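Type C neurotoxin (PDB 3PME) probably attaches botulinum neurotoxin of the C/D mosaic serotype to nerve-cell membranes through its receptor-binding domain, with gangliosides and phosphatidylethanolamine as likely partners. Local coordinates at residues S5-L10 with F198-K203; E67-S72 with I145-M150; Y242-R247 with L256-Y261; K266-N271 with K404-D409. All blocks are in the same frame, centred on the assembly; numbering follows the deposited sequence.

Interaction 1: residues S5-L10 with F198-K203; sequences SKILSL and FNIFSK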
loop_
_atom_site.group_PDB
_atom_site.type_symbol
_atom_site.label_atom_id
_atom_site.label_comp_id
_atom_site.label_asym_id
_atom_site.label_seq_id
_atom_site.Cartn_x
_atom_site.Cartn_y
_atom_site.Cartn_z
ATOM N N SER A 5 14.326 -20.068 -11.025
ATOM C CA SER A 5 15.178 -19.184 -11.813
ATOM C C SER A 5 15.663 -17.992 -10.998
ATOM O O SER A 5 16.289 -17.087 -11.531
ATOM C CB SER A 5 14.433 -18.688 -13.050
ATOM O OG SER A 5 13.286 -17.940 -12.678
ATOM N N LYS A 6 15.369 -17.997 -9.704
ATOM C CA LYS A 6 15.793 -16.909 -8.831
ATOM C C LYS A 6 17.293 -17.017 -8.557
ATOM O O LYS A 6 17.752 -18.021 -8.009
ATOM C CB LYS A 6 14.992 -16.950 -7.528
ATOM C CG LYS A 6 14.973 -15.650 -6.758
ATOM C CD LYS A 6 13.727 -15.543 -5.876
ATOM C CE LYS A 6 13.574 -16.756 -4.980
ATOM N NZ LYS A 6 12.445 -16.592 -4.007
ATOM N N ILE A 7 18.061 -16.003 -8.946
ATOM C CA ILE A 7 19.502 -16.017 -8.697
ATOM C C ILE A 7 19.911 -15.049 -7.584
ATOM O O ILE A 7 21.070 -14.997 -7.189
ATOM C CB ILE A 7 20.333 -15.791 -9.984
ATOM C CG1 ILE A 7 20.022 -14.436 -10.620
ATOM C CG2 ILE A 7 20.088 -16.921 -10.980
ATOM C CD1 ILE A 7 20.769 -13.290 -9.990
ATOM N N LEU A 8 18.945 -14.277 -7.091
ATOM C CA LEU A 8 19.164 -13.425 -5.927
ATOM C C LEU A 8 17.821 -13.192 -5.267
ATOM O O LEU A 8 16.843 -12.887 -5.939
ATOM C CB LEU A 8 19.801 -12.088 -6.324
ATOM C CG LEU A 8 19.997 -11.107 -5.164
ATOM C CD1 LEU A 8 21.041 -11.636 -4.195
ATOM C CD2 LEU A 8 20.418 -9.739 -5.683
ATOM N N SER A 9 17.755 -13.378 -3.955
ATOM C CA SER A 9 16.527 -13.146 -3.219
ATOM C C SER A 9 16.876 -12.613 -1.836
ATOM O O SER A 9 17.302 -13.372 -0.953
ATOM C CB SER A 9 15.716 -14.446 -3.115
ATOM O OG SER A 9 14.416 -14.203 -2.608
ATOM N N LEU A 10 16.713 -11.304 -1.646
ATOM C CA LEU A 10 17.035 -10.701 -0.361
ATOM C C LEU A 10 15.866 -10.904 0.583
ATOM O O LEU A 10 14.768 -10.384 0.370
ATOM C CB LEU A 10 17.362 -9.214 -0.502
ATOM C CG LEU A 10 18.526 -8.853 -1.424
ATOM C CD1 LEU A 10 18.689 -7.334 -1.446
ATOM C CD2 LEU A 10 19.818 -9.535 -0.972
ATOM N N PHE A 198 13.168 -7.917 -2.689
ATOM C CA PHE A 198 14.009 -7.726 -3.869
ATOM C C PHE A 198 14.517 -9.065 -4.427
ATOM O O PHE A 198 15.176 -9.833 -3.706
ATOM C CB PHE A 198 15.189 -6.805 -3.580
ATOM C CG PHE A 198 15.944 -6.421 -4.819
ATOM C CD1 PHE A 198 17.021 -7.184 -5.255
ATOM C CD2 PHE A 198 15.555 -5.318 -5.554
ATOM C CE1 PHE A 198 17.705 -6.849 -6.412
ATOM C CE2 PHE A 198 16.234 -4.968 -6.720
ATOM C CZ PHE A 198 17.309 -5.738 -7.151
ATOM N N ASN A 199 14.202 -9.320 -5.702
ATOM C CA ASN A 199 14.547 -10.568 -6.394
ATOM C C ASN A 199 15.129 -10.302 -7.775
ATOM O O ASN A 199 14.699 -9.383 -8.476
ATOM C CB ASN A 199 13.301 -11.432 -6.612
ATOM C CG ASN A 199 12.784 -12.046 -5.332
ATOM O OD1 ASN A 199 13.560 -12.474 -4.494
ATOM N ND2 ASN A 199 11.465 -12.121 -5.196
ATOM N N ILE A 200 16.080 -11.135 -8.193
ATOM C CA ILE A 200 16.506 -11.133 -9.589
ATOM C C ILE A 200 16.379 -12.547 -10.132
ATOM O O ILE A 200 16.730 -13.499 -9.455
ATOM C CB ILE A 200 17.941 -10.620 -9.757
ATOM C CG1 ILE A 200 18.042 -9.175 -9.257
ATOM C CG2 ILE A 200 18.373 -10.699 -11.246
ATOM C CD1 ILE A 200 19.425 -8.568 -9.329
ATOM N N PHE A 201 15.857 -12.667 -11.349
ATOM C CA PHE A 201 15.610 -13.962 -11.984
ATOM C C PHE A 201 16.444 -14.048 -13.254
ATOM O O PHE A 201 16.681 -13.035 -13.916
ATOM C CB PHE A 201 14.129 -14.102 -12.362
ATOM C CG PHE A 201 13.179 -13.997 -11.199
ATOM C CD1 PHE A 201 12.771 -12.753 -10.723
ATOM C CD2 PHE A 201 12.676 -15.140 -10.598
ATOM C CE1 PHE A 201 11.897 -12.661 -9.654
ATOM C CE2 PHE A 201 11.803 -15.054 -9.535
ATOM C CZ PHE A 201 11.408 -13.811 -9.063
ATOM N N SER A 202 16.870 -15.260 -13.599
ATOM C CA SER A 202 17.695 -15.470 -14.789
ATOM C C SER A 202 16.852 -15.825 -16.007
ATOM O O SER A 202 17.309 -16.508 -16.923
ATOM C CB SER A 202 18.706 -16.584 -14.539
ATOM O OG SER A 202 18.018 -17.789 -14.260
ATOM N N LYS A 203 15.608 -15.376 -16.010
ATOM C CA LYS A 203 14.748 -15.537 -17.166
ATOM C C LYS A 203 13.799 -14.355 -17.232
ATOM O O LYS A 203 13.641 -13.622 -16.252
ATOM C CB LYS A 203 13.956 -16.843 -17.075
ATOM C CG LYS A 203 12.986 -16.878 -15.913
ATOM C CD LYS A 203 12.346 -18.246 -15.741
ATOM C CE LYS A 203 11.098 -18.401 -16.578
ATOM N NZ LYS A 203 10.409 -19.682 -16.242
HETATM O O HOH W 1 14.222 -7.596 0.043
#
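Two phenyl rings of strand 198-201 meet the N-terminal strand at their rims: L8 CD2 lies near the plane of the F198 ring, 4.0 Å from CE1, and S5 OG near that of F201, 3.5 Å from CD2. L10 CD1 and K6 CA approach these same rings obliquely. The backbones run antiparallel, 174° apart for the short strands 8-10 and 198-201. I200 N donates to L8 O at 3.0 Å and L10 N to F198 O at 3.0 Å. The register then slips by one residue: I7 N reaches I200 O at 2.9 Å while L8 N makes a weak bond to the same oxygen, so I7 and L8 both face I200 in a classic beta bulge. With CG1 between its backbone N and carbonyl carbon (chi1 61°), I7 lays CD1 3.7 Å from I200 CG2. L8 and I200 point to the same face, where L8 CD2 also meets I200 CD1; K6, S9, N199 and F201 lie on the other. S5 OG bonds to I2 O. This is antiparallel strand pairing within a sheet of the concanavalin-like domain. It rests on backbone bonds, I200 O taking two N-H groups at the bulge, while apolar side chains fill one face.

Interaction 2: residues E67-S72 with I145-M150; sequences ENSSVS and ITNNIM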
loop_
_atom_site.group_PDB
_atom_site.type_symbol
_atom_site.label_atom_id
_atom_site.label_comp_id
_atom_site.label_asym_id
_atom_site.label_seq_id
_atom_site.Cartn_x
_atom_site.Cartn_y
_atom_site.Cartn_z
ATOM N N GLU A 67 21.420 -12.894 -21.338
ATOM C CA GLU A 67 20.466 -12.840 -22.442
ATOM C C GLU A 67 19.084 -12.386 -21.988
ATOM O O GLU A 67 18.406 -11.639 -22.689
ATOM C CB GLU A 67 20.345 -14.210 -23.115
ATOM C CG GLU A 67 21.678 -14.867 -23.443
ATOM C CD GLU A 67 21.527 -16.350 -23.746
ATOM O OE1 GLU A 67 20.512 -16.731 -24.372
ATOM O OE2 GLU A 67 22.416 -17.136 -23.350
ATOM N N ASN A 68 18.666 -12.850 -20.816
ATOM C CA ASN A 68 17.342 -12.513 -20.305
ATOM C C ASN A 68 17.275 -12.526 -18.785
ATOM O O ASN A 68 17.874 -13.379 -18.131
ATOM C CB ASN A 68 16.266 -13.433 -20.900
ATOM C CG ASN A 68 16.674 -14.900 -20.916
ATOM O OD1 ASN A 68 17.191 -15.435 -19.933
ATOM N ND2 ASN A 68 16.437 -15.561 -22.051
ATOM N N SER A 69 16.541 -11.571 -18.216
ATOM C CA SER A 69 16.447 -11.483 -16.767
ATOM C C SER A 69 15.162 -10.787 -16.377
ATOM O O SER A 69 14.507 -10.154 -17.206
ATOM C CB SER A 69 17.607 -10.663 -16.212
ATOM O OG SER A 69 17.458 -9.309 -16.608
ATOM N N SER A 70 14.820 -10.900 -15.099
ATOM C CA SER A 70 13.745 -10.111 -14.519
ATOM C C SER A 70 14.197 -9.604 -13.161
ATOM O O SER A 70 14.949 -10.270 -12.449
ATOM C CB SER A 70 12.466 -10.931 -14.374
ATOM O OG SER A 70 12.082 -11.509 -15.622
ATOM N N VAL A 71 13.730 -8.417 -12.804
ATOM C CA VAL A 71 14.008 -7.867 -11.496
ATOM C C VAL A 71 12.653 -7.521 -10.895
ATOM O O VAL A 71 11.843 -6.882 -11.559
ATOM C CB VAL A 71 14.862 -6.597 -11.608
ATOM C CG1 VAL A 71 15.071 -6.004 -10.236
ATOM C CG2 VAL A 71 16.213 -6.904 -12.309
ATOM N N SER A 72 12.380 -7.957 -9.669
ATOM C CA SER A 72 11.120 -7.599 -9.030
ATOM C C SER A 72 11.345 -7.115 -7.604
ATOM O O SER A 72 12.268 -7.550 -6.935
ATOM C CB SER A 72 10.135 -8.767 -9.048
ATOM O OG SER A 72 10.542 -9.803 -8.167
ATOM N N ILE A 145 10.757 -5.530 -13.789
ATOM C CA ILE A 145 11.435 -5.198 -15.037
ATOM C C ILE A 145 11.852 -6.499 -15.701
ATOM O O ILE A 145 12.520 -7.313 -15.068
ATOM C CB ILE A 145 12.723 -4.395 -14.789
ATOM C CG1 ILE A 145 12.482 -3.202 -13.862
ATOM C CG2 ILE A 145 13.330 -3.942 -16.128
ATOM C CD1 ILE A 145 11.586 -2.199 -14.435
ATOM N N THR A 146 11.463 -6.706 -16.962
ATOM C CA THR A 146 12.020 -7.836 -17.720
ATOM C C THR A 146 12.973 -7.291 -18.782
ATOM O O THR A 146 12.760 -6.203 -19.331
ATOM C CB THR A 146 10.937 -8.748 -18.358
ATOM O OG1 THR A 146 10.217 -8.025 -19.370
ATOM C CG2 THR A 146 9.951 -9.259 -17.303
ATOM N N ASN A 147 14.039 -8.042 -19.038
ATOM C CA ASN A 147 15.053 -7.624 -20.002
ATOM C C ASN A 147 15.348 -8.764 -20.944
ATOM O O ASN A 147 15.579 -9.881 -20.512
ATOM C CB ASN A 147 16.353 -7.247 -19.287
ATOM C CG ASN A 147 16.170 -6.136 -18.270
ATOM O OD1 ASN A 147 16.102 -4.960 -18.621
ATOM N ND2 ASN A 147 16.107 -6.506 -16.998
ATOM N N ASN A 148 15.339 -8.484 -22.239
ATOM C CA ASN A 148 15.785 -9.480 -23.198
ATOM C C ASN A 148 16.646 -8.826 -24.266
ATOM O O ASN A 148 16.201 -7.938 -24.996
ATOM C CB ASN A 148 14.607 -10.237 -23.818
ATOM C CG ASN A 148 15.033 -11.542 -24.456
ATOM O OD1 ASN A 148 15.992 -11.584 -25.229
ATOM N ND2 ASN A 148 14.331 -12.621 -24.130
ATOM N N ILE A 149 17.892 -9.264 -24.320
ATOM C CA ILE A 149 18.870 -8.686 -25.231
ATOM C C ILE A 149 18.445 -8.849 -26.689
ATOM O O ILE A 149 18.955 -8.161 -27.573
ATOM C CB ILE A 149 20.262 -9.301 -24.991
ATOM C CG1 ILE A 149 21.351 -8.375 -25.526
ATOM C CG2 ILE A 149 20.343 -10.697 -25.575
ATOM C CD1 ILE A 149 21.293 -6.989 -24.917
ATOM N N MET A 150 17.484 -9.738 -26.930
ATOM C CA MET A 150 16.970 -9.958 -28.278
ATOM C C MET A 150 15.901 -8.949 -28.662
ATOM O O MET A 150 15.435 -8.934 -29.801
ATOM C CB MET A 150 16.416 -11.376 -28.425
ATOM C CG MET A 150 17.495 -12.441 -28.549
ATOM S SD MET A 150 16.815 -14.109 -28.570
ATOM C CE MET A 150 16.138 -14.216 -26.912
#
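S69 is gripped through both backbone and side chain by N147: N147 N donates to S69 O at 2.8 Å, S69 N returns a bond to N147 O at 3.0 Å, and N147 ND2 reaches S69 OG at 3.1 Å. The last bond is bent, 147° at the hydrogen, and OG sits out of the N147 amide plane. S69 OG, between its backbone N and carbonyl carbon (chi1 68°), is directed to that amide. Two residues on, V71 N and I145 O, with I145 N and V71 O, form another hydrogen-bonded pair, each bond in the carbonyl plane. These are neighbouring antiparallel strands, 169° apart, in the larger sheet of the concanavalin-like domain. W111 of strand 108-114 packs on V71, I145 and N147. On the opposite face S70 OG lies 3.5 Å from T146 CG2, and its polar partners are K203 O and L205 N. Beyond the strand, I149 N donates to E67 O at 2.9 Å, and N148 OD1 takes M150 N on a lone pair, an Asx turn.

Interaction 3: residues Y242-R247 with L256-Y261; sequences YNYIDR and LVLVQY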
loop_
_atom_site.group_PDB
_atom_site.type_symbol
_atom_site.label_atom_id
_atom_site.label_comp_id
_atom_site.label_asym_id
_atom_site.label_seq_id
_atom_site.Cartn_x
_atom_site.Cartn_y
_atom_site.Cartn_z
ATOM N N TYR A 242 -13.916 5.484 0.032
ATOM C CA TYR A 242 -13.201 5.704 -1.216
ATOM C C TYR A 242 -13.635 6.992 -1.906
ATOM O O TYR A 242 -12.813 7.714 -2.479
ATOM C CB TYR A 242 -13.467 4.511 -2.139
ATOM C CG TYR A 242 -12.645 4.460 -3.401
ATOM C CD1 TYR A 242 -13.023 5.174 -4.527
ATOM C CD2 TYR A 242 -11.521 3.661 -3.471
ATOM C CE1 TYR A 242 -12.279 5.108 -5.691
ATOM C CE2 TYR A 242 -10.770 3.589 -4.628
ATOM C CZ TYR A 242 -11.153 4.318 -5.727
ATOM O OH TYR A 242 -10.402 4.245 -6.879
ATOM N N ASN A 243 -14.929 7.285 -1.848
ATOM C CA ASN A 243 -15.485 8.417 -2.580
ATOM C C ASN A 243 -15.262 9.776 -1.918
ATOM O O ASN A 243 -15.413 10.811 -2.567
ATOM C CB ASN A 243 -16.984 8.213 -2.833
ATOM C CG ASN A 243 -17.273 7.090 -3.823
ATOM O OD1 ASN A 243 -16.376 6.625 -4.535
ATOM N ND2 ASN A 243 -18.532 6.661 -3.887
ATOM N N TYR A 244 -14.931 9.775 -0.627
ATOM C CA TYR A 244 -14.890 11.013 0.147
ATOM C C TYR A 244 -13.616 11.153 1.002
ATOM O O TYR A 244 -13.688 11.191 2.226
ATOM C CB TYR A 244 -16.166 11.111 1.006
ATOM C CG TYR A 244 -17.424 10.894 0.192
ATOM C CD1 TYR A 244 -17.767 11.771 -0.837
ATOM C CD2 TYR A 244 -18.249 9.791 0.412
ATOM C CE1 TYR A 244 -18.897 11.570 -1.610
ATOM C CE2 TYR A 244 -19.389 9.584 -0.350
ATOM C CZ TYR A 244 -19.706 10.477 -1.362
ATOM O OH TYR A 244 -20.828 10.283 -2.126
ATOM N N ILE A 245 -12.458 11.272 0.348
ATOM C CA ILE A 245 -11.166 11.295 1.039
ATOM C C ILE A 245 -10.945 12.573 1.852
ATOM O O ILE A 245 -10.076 12.626 2.727
ATOM C CB ILE A 245 -9.991 11.116 0.040
ATOM C CG1 ILE A 245 -8.672 10.859 0.781
ATOM C CG2 ILE A 245 -9.877 12.335 -0.859
ATOM C CD1 ILE A 245 -7.529 10.423 -0.119
ATOM N N ASP A 246 -11.753 13.594 1.573
ATOM C CA ASP A 246 -11.628 14.878 2.254
ATOM C C ASP A 246 -12.648 15.062 3.374
ATOM O O ASP A 246 -12.834 16.176 3.854
ATOM C CB ASP A 246 -11.774 16.033 1.256
ATOM C CG ASP A 246 -13.106 16.011 0.519
ATOM O OD1 ASP A 246 -13.778 14.958 0.502
ATOM O OD2 ASP A 246 -13.475 17.048 -0.070
ATOM N N ARG A 247 -13.305 13.977 3.774
ATOM C CA ARG A 247 -14.284 14.056 4.855
ATOM C C ARG A 247 -13.845 13.210 6.023
ATOM O O ARG A 247 -13.162 12.201 5.844
ATOM C CB ARG A 247 -15.669 13.620 4.380
ATOM C CG ARG A 247 -16.201 14.492 3.266
ATOM C CD ARG A 247 -17.666 14.277 2.946
ATOM N NE ARG A 247 -18.054 15.359 2.045
ATOM C CZ ARG A 247 -18.727 16.448 2.403
ATOM N NH1 ARG A 247 -19.200 16.604 3.640
ATOM N NH2 ARG A 247 -18.982 17.373 1.491
ATOM N N LEU A 256 -23.653 9.146 13.000
ATOM C CA LEU A 256 -22.395 9.571 12.417
ATOM C C LEU A 256 -22.622 10.069 10.990
ATOM O O LEU A 256 -23.398 9.487 10.229
ATOM C CB LEU A 256 -21.418 8.393 12.386
ATOM C CG LEU A 256 -21.011 7.839 13.742
ATOM C CD1 LEU A 256 -20.137 6.603 13.536
ATOM C CD2 LEU A 256 -20.284 8.916 14.546
ATOM N N VAL A 257 -21.934 11.150 10.639
ATOM C CA VAL A 257 -21.981 11.654 9.270
ATOM C C VAL A 257 -20.567 11.986 8.824
ATOM O O VAL A 257 -19.644 11.988 9.638
ATOM C CB VAL A 257 -22.871 12.911 9.147
ATOM C CG1 VAL A 257 -24.341 12.570 9.418
ATOM C CG2 VAL A 257 -22.358 14.000 10.061
ATOM N N LEU A 258 -20.405 12.272 7.531
ATOM C CA LEU A 258 -19.104 12.614 6.977
ATOM C C LEU A 258 -19.029 14.110 6.710
ATOM O O LEU A 258 -19.762 14.636 5.872
ATOM C CB LEU A 258 -18.839 11.827 5.686
ATOM C CG LEU A 258 -19.069 10.308 5.764
ATOM C CD1 LEU A 258 -18.712 9.610 4.440
ATOM C CD2 LEU A 258 -18.298 9.698 6.927
ATOM N N VAL A 259 -18.129 14.776 7.418
ATOM C CA VAL A 259 -17.986 16.226 7.370
ATOM C C VAL A 259 -16.696 16.619 6.644
ATOM O O VAL A 259 -15.641 16.009 6.843
ATOM C CB VAL A 259 -17.917 16.779 8.801
ATOM C CG1 VAL A 259 -17.632 18.283 8.792
ATOM C CG2 VAL A 259 -19.207 16.456 9.559
ATOM N N GLN A 260 -16.761 17.644 5.800
ATOM C CA GLN A 260 -15.550 18.061 5.104
ATOM C C GLN A 260 -14.569 18.701 6.076
ATOM O O GLN A 260 -14.938 19.590 6.840
ATOM C CB GLN A 260 -15.871 19.034 3.973
ATOM C CG GLN A 260 -14.699 19.241 3.020
ATOM C CD GLN A 260 -15.076 20.064 1.815
ATOM O OE1 GLN A 260 -15.602 21.170 1.944
ATOM N NE2 GLN A 260 -14.812 19.530 0.629
ATOM N N TYR A 261 -13.320 18.239 6.055
ATOM C CA TYR A 261 -12.290 18.832 6.893
ATOM C C TYR A 261 -11.994 20.244 6.410
ATOM O O TYR A 261 -12.075 20.533 5.208
ATOM C CB TYR A 261 -11.022 17.978 6.869
ATOM C CG TYR A 261 -9.956 18.408 7.851
ATOM C CD1 TYR A 261 -10.208 18.449 9.217
ATOM C CD2 TYR A 261 -8.685 18.738 7.409
ATOM C CE1 TYR A 261 -9.218 18.834 10.106
ATOM C CE2 TYR A 261 -7.698 19.118 8.279
ATOM C CZ TYR A 261 -7.963 19.168 9.626
ATOM O OH TYR A 261 -6.960 19.549 10.482
HETATM O O HOH W 2 -19.025 19.274 5.393
#
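A turn packed against a strand end makes this contact, at the base of the hairpin 247-252/255-260 in the trefoil-family part of the domain. Y244 to R247 forms a type I beta turn, and R247 then pairs with Q260 as an antiparallel non-hydrogen-bonded pair, the side chains diverging. Y261 N donates to D246 O at 3.1 Å, in the carbonyl plane, and this straight bond (166°) fastens the turn to the strand. D246 adds a side-chain bond: Q260 NE2 meets OD2 at 2.9 Å from above the carboxylate plane, while the oxygen lies in the amide plane of Q260. R247, extended from CG to NE, runs across the strand, and its NH1 reaches L258 O at 3.0 Å, tilted 33° from that carbonyl plane. Q260 CB lies over one guanidinium face, and a water bonded to Q260 N is a weak acceptor for NH1. R247 CD lies 3.9 Å from L258 CB. Y244 CD2 touches L258 CD1 at 4.1 Å, the side chains crossing at about a right angle. Y384 of strand 383-389 sits against this group, cation-pi with R247 and edge-to-face with Y244; the same strand carries P386 against L258, while strand 326-332 flanks L256.

Interaction 4: residues K266-N271 with K404-D409; sequences KLYTKN and KFISRD. With SO4 (sulfate ion), chain C.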
loop_
_atom_site.group_PDB
_atom_site.type_symbol
_atom_site.label_atom_id
_atom_site.label_comp_id
_atom_site.label_asym_id
_atom_site.label_seq_id
_atom_site.Cartn_x
_atom_site.Cartn_y
_atom_site.Cartn_z
ATOM N N LYS A 266 -5.506 18.151 3.146
ATOM C CA LYS A 266 -4.870 17.307 4.154
ATOM C C LYS A 266 -5.492 15.922 4.271
ATOM O O LYS A 266 -6.720 15.774 4.218
ATOM C CB LYS A 266 -4.897 17.993 5.522
ATOM C CG LYS A 266 -3.955 19.174 5.637
ATOM C CD LYS A 266 -4.271 20.017 6.855
ATOM C CE LYS A 266 -4.125 19.246 8.158
ATOM N NZ LYS A 266 -4.341 20.155 9.323
ATOM N N LEU A 267 -4.641 14.910 4.436
ATOM C CA LEU A 267 -5.110 13.553 4.695
ATOM C C LEU A 267 -5.385 13.286 6.166
ATOM O O LEU A 267 -6.243 12.473 6.505
ATOM C CB LEU A 267 -4.079 12.536 4.215
ATOM C CG LEU A 267 -3.807 12.492 2.722
ATOM C CD1 LEU A 267 -2.748 11.449 2.462
ATOM C CD2 LEU A 267 -5.101 12.158 2.006
ATOM N N TYR A 268 -4.626 13.919 7.053
ATOM C CA TYR A 268 -4.798 13.662 8.469
ATOM C C TYR A 268 -5.770 14.701 8.983
ATOM O O TYR A 268 -5.417 15.878 9.122
ATOM C CB TYR A 268 -3.469 13.736 9.222
ATOM C CG TYR A 268 -2.381 12.831 8.672
ATOM C CD1 TYR A 268 -2.679 11.570 8.165
ATOM C CD2 TYR A 268 -1.052 13.236 8.692
ATOM C CE1 TYR A 268 -1.677 10.746 7.674
ATOM C CE2 TYR A 268 -0.043 12.418 8.204
ATOM C CZ TYR A 268 -0.363 11.181 7.698
ATOM O OH TYR A 268 0.658 10.376 7.222
ATOM N N THR A 269 -6.992 14.253 9.260
ATOM C CA THR A 269 -8.113 15.160 9.507
ATOM C C THR A 269 -8.489 15.192 11.001
ATOM O O THR A 269 -7.734 15.727 11.811
ATOM C CB THR A 269 -9.324 14.797 8.620
ATOM O OG1 THR A 269 -9.697 13.433 8.860
ATOM C CG2 THR A 269 -8.967 14.969 7.124
ATOM N N LYS A 270 -9.633 14.613 11.360
ATOM C CA LYS A 270 -10.118 14.614 12.745
ATOM C C LYS A 270 -10.777 13.286 13.106
ATOM O O LYS A 270 -11.201 12.523 12.224
ATOM C CB LYS A 270 -11.164 15.723 12.933
ATOM C CG LYS A 270 -10.664 17.125 12.693
ATOM C CD LYS A 270 -11.778 18.130 12.938
ATOM C CE LYS A 270 -12.552 17.761 14.181
ATOM N NZ LYS A 270 -13.217 18.950 14.790
ATOM N N ASN A 271 -10.913 13.049 14.412
ATOM C CA ASN A 271 -11.622 11.880 14.932
ATOM C C ASN A 271 -11.160 10.536 14.358
ATOM O O ASN A 271 -11.968 9.766 13.850
ATOM C CB ASN A 271 -13.137 12.019 14.728
ATOM C CG ASN A 271 -13.693 13.303 15.316
ATOM O OD1 ASN A 271 -13.152 13.847 16.283
ATOM N ND2 ASN A 271 -14.791 13.783 14.749
ATOM N N LYS A 404 -11.069 2.871 3.223
ATOM C CA LYS A 404 -9.623 2.928 3.418
ATOM C C LYS A 404 -9.334 3.494 4.797
ATOM O O LYS A 404 -10.191 4.148 5.407
ATOM C CB LYS A 404 -8.938 3.772 2.341
ATOM C CG LYS A 404 -9.048 3.202 0.935
ATOM C CD LYS A 404 -8.262 4.085 -0.024
ATOM C CE LYS A 404 -8.095 3.433 -1.382
ATOM N NZ LYS A 404 -7.159 4.207 -2.236
ATOM N N PHE A 405 -8.132 3.213 5.282
ATOM C CA PHE A 405 -7.746 3.562 6.641
ATOM C C PHE A 405 -6.402 4.265 6.601
ATOM O O PHE A 405 -5.364 3.650 6.308
ATOM C CB PHE A 405 -7.695 2.300 7.499
ATOM C CG PHE A 405 -9.033 1.632 7.653
ATOM C CD1 PHE A 405 -9.884 2.004 8.673
ATOM C CD2 PHE A 405 -9.445 0.648 6.761
ATOM C CE1 PHE A 405 -11.134 1.408 8.812
ATOM C CE2 PHE A 405 -10.691 0.051 6.891
ATOM C CZ PHE A 405 -11.534 0.426 7.926
ATOM N N ILE A 406 -6.410 5.564 6.895
ATOM C CA ILE A 406 -5.181 6.332 6.756
ATOM C C ILE A 406 -4.447 6.416 8.074
ATOM O O ILE A 406 -4.918 7.064 9.001
ATOM C CB ILE A 406 -5.444 7.752 6.238
ATOM C CG1 ILE A 406 -6.239 7.711 4.930
ATOM C CG2 ILE A 406 -4.120 8.480 6.035
ATOM C CD1 ILE A 406 -6.641 9.097 4.448
ATOM N N SER A 407 -3.296 5.759 8.154
ATOM C CA SER A 407 -2.434 5.864 9.326
ATOM C C SER A 407 -1.502 7.069 9.188
ATOM O O SER A 407 -1.180 7.506 8.066
ATOM C CB SER A 407 -1.604 4.595 9.458
ATOM O OG SER A 407 -0.904 4.362 8.227
ATOM N N ARG A 408 -1.055 7.603 10.320
ATOM C CA ARG A 408 0.017 8.585 10.294
ATOM C C ARG A 408 1.308 7.833 10.034
ATOM O O ARG A 408 1.818 7.108 10.885
ATOM C CB ARG A 408 0.062 9.374 11.602
ATOM C CG ARG A 408 -1.211 10.185 11.798
ATOM C CD ARG A 408 -1.073 11.177 12.935
ATOM N NE ARG A 408 -0.221 12.304 12.567
ATOM C CZ ARG A 408 -0.663 13.545 12.376
ATOM N NH1 ARG A 408 -1.951 13.824 12.526
ATOM N NH2 ARG A 408 0.187 14.506 12.044
ATOM N N ASP A 409 1.803 7.970 8.812
ATOM C CA ASP A 409 2.930 7.180 8.339
ATOM C C ASP A 409 4.130 8.116 8.176
ATOM O O ASP A 409 3.968 9.254 7.755
ATOM C CB ASP A 409 2.536 6.534 6.997
ATOM C CG ASP A 409 3.629 5.647 6.420
ATOM O OD1 ASP A 409 3.598 4.408 6.628
ATOM O OD2 ASP A 409 4.513 6.198 5.761
HETATM S S SO4 C . -16.681 17.421 15.286
HETATM O O1 SO4 C . -16.902 17.918 13.927
HETATM O O2 SO4 C . -15.934 16.176 15.274
HETATM O O3 SO4 C . -15.921 18.422 16.029
HETATM O O4 SO4 C . -17.969 17.194 15.942
#
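The two backbones keep apart, the CA atoms of Y268 and R408 being 7.2 Å from each other, and the one hydrogen bond between the segments runs from D409 N to Y268 OH, 3.1 Å and nearly straight at 167°. Y268 does most of the touching. Its ring takes R408 CG over one face, 4.0 Å from the centroid and 5° off the normal, a CH-pi contact. The bend of the R408 chain at chi3 then brings the guanidinium across the ring's rim, its face over CD2, with the two planes 35° apart. At the ring edge I406 CG2 lies 3.7 Å from CE1, while L267 CD2 meets I406 CD1, the other branch. Here a loop of the trefoil-family part packs on the chain leaving strand 403-406, and Y268 OH also bonds to W412 O. D409 OD2 bonds to G411 N and reaches the concanavalin-like part through a salt bridge with K76. Away from this packing, K270 NZ and N271 ND2 bind a sulfate, probably from the crystallisation liquor, with the Y248 and Y299 hydroxyls.

From the N terminus, interaction 1 closes the longest loop, joining 5-10 to 198-203 across 187 intervening residues, and interaction 2 falls wholly within that loop. The two meet through strands 68-77 and 193-201, adjacent in one sheet, where F201 N bonds to S70 O. Interaction 3 opens afterwards, closing a short hairpin of eight intervening residues, and interaction 4 follows in series, bringing 404-409 back to 266-271 over 132 residues. Interactions 3 and 4 touch through Y261 OH and K266 NZ and through I245 CD1 against L267 CD2. The first pair lies in the concanavalin-like part, the second in the trefoil-like part, with interactions 1 and 3 centred about 44 Å apart.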